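Long-range contact in outer surface protein (Bacillus cereus ATCC 14579, PDB 1X7F), which is of unknown function but probably hydrolyses 6-phospho-N-acetylmuramic acid glycosides during recycling of the bacterial cell wall: residues I231-A240 against K261-Q271. Residues are numbered along the deposited sequence; the frame is centred on the assembly and turned at random.
Sequences IEVQAKHLWA and KLGNLNRYMLQ
Leu265 and Leu262 lie against helix 231-240 through their branched ends: Leu262 CD2 meets Ala235 CB at 3.6 Å, and Leu265 CD1 lies 3.9 Å from Ala235 CB. Alanine suits that spot because its short side chain lets two leucines approach the helix closely. Leu265 CD1 also reaches the edge of the Trp239 ring, near its plane, at CZ3. The indole offers a broad apolar face to the aliphatic part of Arg267, a CH-pi contact with Arg267 CG 4.0 Å from the centroid of the six-membered ring; the charged end is not stacked on it. Outside partners fix both groups: Trp239 NE1 donates to Asp245 O, and Arg267 NH2 to Gly54 O. Lys236, with CG anti to the carbonyl carbon (chi1 -79°) and an extended chain, passes Leu265 CD2 and carries NZ to Gln271 O (2.6 Å); NZ also forms a salt bridge with Glu368. Near the start of the helix, one water joins Glu232 OE2 to Lys261 NZ, 4.4 Å apart and beyond a direct salt bridge; Lys261 pairs with Glu257. In the second shell, Asn266 OD1 accepts from Tyr268 N in an Asx turn, and Gln271 OE1 receives Asn266 N, holding the 266-268 turn. A helix of the N-terminal (beta/alpha)8-type barrel thus meets the chain entering the C-terminal domain through leucine methyls and indole that exclude water centrally, with charged groups around them.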
ATOM      1  N   ILE A 231       2.687  -9.917  -0.397  1.00 36.16           N
ATOM      2  CA  ILE A 231       1.487  -9.097  -0.506  1.00 35.43           C
ATOM      3  C   ILE A 231       1.582  -7.892   0.444  1.00 36.18           C
ATOM      4  O   ILE A 231       1.254  -6.775   0.056  1.00 37.29           O
ATOM      5  CB  ILE A 231       0.193  -9.965  -0.307  1.00 35.69           C
ATOM      6  CG1 ILE A 231      -1.039  -9.249  -0.890  1.00 34.66           C
ATOM      7  CG2 ILE A 231      -0.019 -10.397   1.191  1.00 33.79           C
ATOM      8  CD1 ILE A 231      -2.350 -10.002  -0.672  1.00 33.95           C
ATOM      9  N   GLU A 232       2.110  -8.118   1.645  1.00 35.34           N
ATOM     10  CA  GLU A 232       2.210  -7.072   2.659  1.00 35.72           C
ATOM     11  C   GLU A 232       3.296  -6.052   2.323  1.00 35.32           C
ATOM     12  O   GLU A 232       3.211  -4.893   2.738  1.00 35.90           O
ATOM     13  CB  GLU A 232       2.405  -7.675   4.073  1.00 35.89           C
ATOM     14  CG  GLU A 232       3.813  -8.177   4.384  1.00 36.66           C
ATOM     15  CD  GLU A 232       4.096  -9.589   3.889  1.00 42.17           C
ATOM     16  OE1 GLU A 232       5.164 -10.114   4.257  1.00 48.30           O
ATOM     17  OE2 GLU A 232       3.279 -10.194   3.147  1.00 42.61           O
ATOM     18  N   VAL A 233       4.299  -6.480   1.560  1.00 35.06           N
ATOM     19  CA  VAL A 233       5.370  -5.587   1.093  1.00 35.34           C
ATOM     20  C   VAL A 233       4.848  -4.615   0.019  1.00 35.27           C
ATOM     21  O   VAL A 233       5.117  -3.421   0.071  1.00 36.03           O
ATOM     22  CB  VAL A 233       6.616  -6.399   0.624  1.00 35.70           C
ATOM     23  CG1 VAL A 233       7.706  -5.488   0.082  1.00 33.69           C
ATOM     24  CG2 VAL A 233       7.151  -7.232   1.814  1.00 33.84           C
ATOM     25  N   GLN A 234       4.073  -5.133  -0.923  1.00 34.29           N
ATOM     26  CA  GLN A 234       3.328  -4.300  -1.860  1.00 34.93           C
ATOM     27  C   GLN A 234       2.511  -3.187  -1.188  1.00 34.87           C
ATOM     28  O   GLN A 234       2.573  -2.043  -1.612  1.00 35.66           O
ATOM     29  CB  GLN A 234       2.389  -5.168  -2.704  1.00 34.76           C
ATOM     30  CG  GLN A 234       3.045  -6.299  -3.466  1.00 33.14           C
ATOM     31  CD  GLN A 234       2.007  -7.170  -4.169  1.00 34.47           C
ATOM     32  OE1 GLN A 234       1.954  -8.389  -3.972  1.00 36.58           O
ATOM     33  NE2 GLN A 234       1.190  -6.549  -4.984  1.00 30.94           N
ATOM     34  N   ALA A 235       1.760  -3.528  -0.137  1.00 35.92           N
ATOM     35  CA  ALA A 235       0.947  -2.557   0.601  1.00 35.65           C
ATOM     36  C   ALA A 235       1.801  -1.526   1.330  1.00 35.69           C
ATOM     37  O   ALA A 235       1.516  -0.325   1.281  1.00 36.96           O
ATOM     38  CB  ALA A 235       0.017  -3.263   1.576  1.00 34.50           C
ATOM     39  N   LYS A 236       2.838  -1.998   2.012  1.00 35.02           N
ATOM     40  CA  LYS A 236       3.823  -1.132   2.648  1.00 35.21           C
ATOM     41  C   LYS A 236       4.351  -0.124   1.637  1.00 34.98           C
ATOM     42  O   LYS A 236       4.409   1.070   1.909  1.00 35.94           O
ATOM     43  CB  LYS A 236       5.005  -1.948   3.214  1.00 34.88           C
ATOM     44  CG  LYS A 236       4.755  -2.657   4.552  1.00 36.23           C
ATOM     45  CD  LYS A 236       6.030  -3.429   4.995  1.00 35.48           C
ATOM     46  CE  LYS A 236       5.785  -4.238   6.249  1.00 33.01           C
ATOM     47  NZ  LYS A 236       7.043  -4.612   6.948  1.00 34.29           N
ATOM     48  N   HIS A 237       4.733  -0.606   0.460  1.00 34.93           N
ATOM     49  CA  HIS A 237       5.297   0.268  -0.543  1.00 34.73           C
ATOM     50  C   HIS A 237       4.319   1.369  -0.985  1.00 34.80           C
ATOM     51  O   HIS A 237       4.663   2.555  -0.933  1.00 36.49           O
ATOM     52  CB  HIS A 237       5.822  -0.544  -1.723  1.00 34.59           C
ATOM     53  CG  HIS A 237       6.553   0.276  -2.737  1.00 33.00           C
ATOM     54  ND1 HIS A 237       6.783  -0.164  -4.022  1.00 34.11           N
ATOM     55  CD2 HIS A 237       7.108   1.507  -2.657  1.00 29.16           C
ATOM     56  CE1 HIS A 237       7.448   0.758  -4.690  1.00 30.46           C
ATOM     57  NE2 HIS A 237       7.655   1.783  -3.884  1.00 29.75           N
ATOM     58  N   LEU A 238       3.113   0.984  -1.385  1.00 33.92           N
ATOM     59  CA  LEU A 238       2.077   1.950  -1.795  1.00 34.68           C
ATOM     60  C   LEU A 238       1.816   3.068  -0.767  1.00 34.34           C
ATOM     61  O   LEU A 238       1.743   4.249  -1.127  1.00 35.17           O
ATOM     62  CB  LEU A 238       0.773   1.223  -2.150  1.00 33.76           C
ATOM     63  CG  LEU A 238       0.807   0.297  -3.376  1.00 35.18           C
ATOM     64  CD1 LEU A 238      -0.548  -0.332  -3.611  1.00 33.50           C
ATOM     65  CD2 LEU A 238       1.258   1.047  -4.612  1.00 34.26           C
ATOM     66  N   TRP A 239       1.688   2.693   0.500  1.00 33.43           N
ATOM     67  CA  TRP A 239       1.486   3.657   1.571  1.00 34.42           C
ATOM     68  C   TRP A 239       2.725   4.494   1.846  1.00 34.68           C
ATOM     69  O   TRP A 239       2.600   5.671   2.179  1.00 35.10           O
ATOM     70  CB  TRP A 239       0.999   2.986   2.868  1.00 34.46           C
ATOM     71  CG  TRP A 239      -0.451   2.543   2.846  1.00 35.10           C
ATOM     72  CD1 TRP A 239      -1.517   3.222   2.309  1.00 34.73           C
ATOM     73  CD2 TRP A 239      -0.999   1.356   3.444  1.00 36.68           C
ATOM     74  NE1 TRP A 239      -2.678   2.512   2.505  1.00 36.59           N
ATOM     75  CE2 TRP A 239      -2.393   1.366   3.203  1.00 36.53           C
ATOM     76  CE3 TRP A 239      -0.449   0.275   4.159  1.00 36.60           C
ATOM     77  CZ2 TRP A 239      -3.241   0.336   3.632  1.00 34.98           C
ATOM     78  CZ3 TRP A 239      -1.296  -0.746   4.588  1.00 35.95           C
ATOM     79  CH2 TRP A 239      -2.672  -0.713   4.302  1.00 34.79           C
ATOM     80  N   ALA A 240       3.913   3.904   1.704  1.00 34.53           N
ATOM     81  CA  ALA A 240       5.169   4.655   1.923  1.00 34.15           C
ATOM     82  C   ALA A 240       5.439   5.752   0.883  1.00 34.01           C
ATOM     83  O   ALA A 240       6.199   6.668   1.156  1.00 34.28           O
ATOM     84  CB  ALA A 240       6.389   3.702   2.038  1.00 33.35           C
ATOM     85  N   LYS A 261      -2.120 -10.656   7.505  1.00 37.91           N
ATOM     86  CA  LYS A 261      -0.883  -9.916   7.286  1.00 38.93           C
ATOM     87  C   LYS A 261      -1.132  -8.458   6.930  1.00 37.00           C
ATOM     88  O   LYS A 261      -0.448  -7.566   7.429  1.00 35.77           O
ATOM     89  CB  LYS A 261      -0.062 -10.566   6.159  1.00 38.65           C
ATOM     90  CG  LYS A 261       0.826 -11.696   6.635  1.00 42.21           C
ATOM     91  CD  LYS A 261       1.583 -12.329   5.467  1.00 41.76           C
ATOM     92  CE  LYS A 261       2.262 -13.626   5.925  1.00 47.78           C
ATOM     93  NZ  LYS A 261       3.135 -14.214   4.853  1.00 49.60           N
ATOM     94  N   LEU A 262      -2.084  -8.238   6.028  1.00 35.96           N
ATOM     95  CA  LEU A 262      -2.426  -6.891   5.589  1.00 34.81           C
ATOM     96  C   LEU A 262      -3.109  -6.087   6.691  1.00 34.71           C
ATOM     97  O   LEU A 262      -2.794  -4.899   6.881  1.00 34.55           O
ATOM     98  CB  LEU A 262      -3.289  -6.939   4.335  1.00 34.77           C
ATOM     99  CG  LEU A 262      -2.562  -7.355   3.055  1.00 34.28           C
ATOM    100  CD1 LEU A 262      -3.581  -7.653   1.987  1.00 32.85           C
ATOM    101  CD2 LEU A 262      -1.576  -6.283   2.581  1.00 33.02           C
ATOM    102  N   GLY A 263      -4.011  -6.744   7.424  1.00 33.02           N
ATOM    103  CA  GLY A 263      -4.727  -6.119   8.522  1.00 33.90           C
ATOM    104  C   GLY A 263      -3.827  -5.792   9.711  1.00 33.95           C
ATOM    105  O   GLY A 263      -4.107  -4.866  10.482  1.00 32.18           O
ATOM    106  N   ASN A 264      -2.745  -6.553   9.855  1.00 33.71           N
ATOM    107  CA  ASN A 264      -1.800  -6.345  10.945  1.00 35.24           C
ATOM    108  C   ASN A 264      -0.907  -5.119  10.759  1.00 35.05           C
ATOM    109  O   ASN A 264      -0.334  -4.626  11.713  1.00 35.30           O
ATOM    110  CB  ASN A 264      -0.951  -7.601  11.163  1.00 35.67           C
ATOM    111  CG  ASN A 264      -1.704  -8.705  11.894  1.00 38.80           C
ATOM    112  OD1 ASN A 264      -2.818  -8.508  12.385  1.00 42.06           O
ATOM    113  ND2 ASN A 264      -1.090  -9.879  11.973  1.00 42.82           N
ATOM    114  N   LEU A 265      -0.790  -4.632   9.530  1.00 35.46           N
ATOM    115  CA  LEU A 265       0.117  -3.534   9.221  1.00 35.57           C
ATOM    116  C   LEU A 265      -0.295  -2.213   9.870  1.00 36.44           C
ATOM    117  O   LEU A 265      -1.490  -1.921   9.978  1.00 37.14           O
ATOM    118  CB  LEU A 265       0.201  -3.328   7.710  1.00 33.98           C
ATOM    119  CG  LEU A 265       0.848  -4.387   6.801  1.00 34.98           C
ATOM    120  CD1 LEU A 265       0.761  -3.968   5.354  1.00 29.87           C
ATOM    121  CD2 LEU A 265       2.302  -4.622   7.184  1.00 36.39           C
ATOM    122  N   ASN A 266       0.701  -1.423  10.281  1.00 36.28           N
ATOM    123  CA  ASN A 266       0.512  -0.010  10.568  1.00 37.35           C
ATOM    124  C   ASN A 266       0.445   0.731   9.235  1.00 37.54           C
ATOM    125  O   ASN A 266       1.365   0.674   8.430  1.00 38.32           O
ATOM    126  CB  ASN A 266       1.646   0.539  11.462  1.00 37.95           C
ATOM    127  CG  ASN A 266       1.343   1.937  12.032  1.00 38.90           C
ATOM    128  OD1 ASN A 266       0.790   2.794  11.350  1.00 42.18           O
ATOM    129  ND2 ASN A 266       1.749   2.172  13.272  1.00 40.48           N
ATOM    130  N   ARG A 267      -0.662   1.420   8.996  1.00 37.56           N
ATOM    131  CA  ARG A 267      -0.922   1.990   7.672  1.00 36.22           C
ATOM    132  C   ARG A 267      -0.291   3.355   7.515  1.00 36.21           C
ATOM    133  O   ARG A 267      -0.072   3.815   6.390  1.00 35.91           O
ATOM    134  CB  ARG A 267      -2.424   2.119   7.428  1.00 34.79           C
ATOM    135  CG  ARG A 267      -3.175   0.817   7.577  1.00 35.81           C
ATOM    136  CD  ARG A 267      -4.655   0.908   7.205  1.00 35.27           C
ATOM    137  NE  ARG A 267      -5.348  -0.335   7.518  1.00 32.49           N
ATOM    138  CZ  ARG A 267      -6.662  -0.494   7.488  1.00 31.95           C
ATOM    139  NH1 ARG A 267      -7.462   0.517   7.176  1.00 33.05           N
ATOM    140  NH2 ARG A 267      -7.179  -1.665   7.815  1.00 33.97           N
ATOM    141  N   TYR A 268      -0.000   3.954   8.672  0.50 35.55           N
ATOM    142  CA  TYR A 268       0.397   5.351   8.827  0.50 36.49           C
ATOM    143  C   TYR A 268       1.851   5.512   9.306  0.50 36.53           C
ATOM    144  O   TYR A 268       2.284   6.618   9.633  0.50 36.16           O
ATOM    145  CB  TYR A 268      -0.568   6.061   9.799  0.50 36.07           C
ATOM    146  CG  TYR A 268      -2.037   5.787   9.510  0.50 36.30           C
ATOM    147  CD1 TYR A 268      -2.746   4.822  10.234  0.50 36.16           C
ATOM    148  CD2 TYR A 268      -2.710   6.479   8.501  0.50 35.20           C
ATOM    149  CE1 TYR A 268      -4.093   4.561   9.965  0.50 35.31           C
ATOM    150  CE2 TYR A 268      -4.055   6.228   8.227  0.50 35.15           C
ATOM    151  CZ  TYR A 268      -4.743   5.269   8.960  0.50 35.45           C
ATOM    152  OH  TYR A 268      -6.077   5.020   8.687  0.50 34.48           O
ATOM    153  N   MET A 269       2.585   4.402   9.346  1.00 37.03           N
ATOM    154  CA  MET A 269       4.036   4.389   9.557  1.00 38.11           C
ATOM    155  C   MET A 269       4.792   3.194   8.991  1.00 36.10           C
ATOM    156  O   MET A 269       4.340   2.064   9.065  1.00 35.81           O
ATOM    157  CB  MET A 269       4.391   4.575  11.014  1.00 37.70           C
ATOM    158  CG  MET A 269       5.819   5.059  11.172  1.00 41.19           C
ATOM    159  SD  MET A 269       6.274   4.857  12.847  1.00 43.79           S
ATOM    160  CE  MET A 269       5.599   3.219  13.148  1.00 47.89           C
ATOM    161  N   LEU A 270       5.972   3.474   8.455  1.00 36.54           N
ATOM    162  CA  LEU A 270       6.847   2.459   7.898  1.00 36.96           C
ATOM    163  C   LEU A 270       7.373   1.490   8.956  1.00 36.67           C
ATOM    164  O   LEU A 270       7.903   1.917   9.985  1.00 37.54           O
ATOM    165  CB  LEU A 270       8.011   3.123   7.181  1.00 38.14           C
ATOM    166  CG  LEU A 270       8.951   2.225   6.365  1.00 40.97           C
ATOM    167  CD1 LEU A 270       8.205   1.487   5.242  1.00 40.87           C
ATOM    168  CD2 LEU A 270      10.039   3.104   5.797  1.00 43.75           C
ATOM    169  N   GLN A 271       7.204   0.192   8.696  1.00 35.08           N
ATOM    170  CA  GLN A 271       7.670  -0.873   9.583  1.00 33.92           C
ATOM    171  C   GLN A 271       8.581  -1.787   8.774  1.00 34.28           C
ATOM    172  O   GLN A 271       8.154  -2.379   7.783  1.00 34.96           O
ATOM    173  CB  GLN A 271       6.511  -1.690  10.159  1.00 33.60           C
ATOM    174  CG  GLN A 271       5.416  -0.900  10.863  1.00 31.42           C
ATOM    175  CD  GLN A 271       4.240  -1.775  11.258  1.00 32.39           C
ATOM    176  OE1 GLN A 271       3.488  -2.256  10.390  1.00 27.14           O
ATOM    177  NE2 GLN A 271       4.064  -1.980  12.569  1.00 29.90           N
TER
HETATM  178  O   HOH W   1       3.743 -12.709   2.551  1.00 34.31           O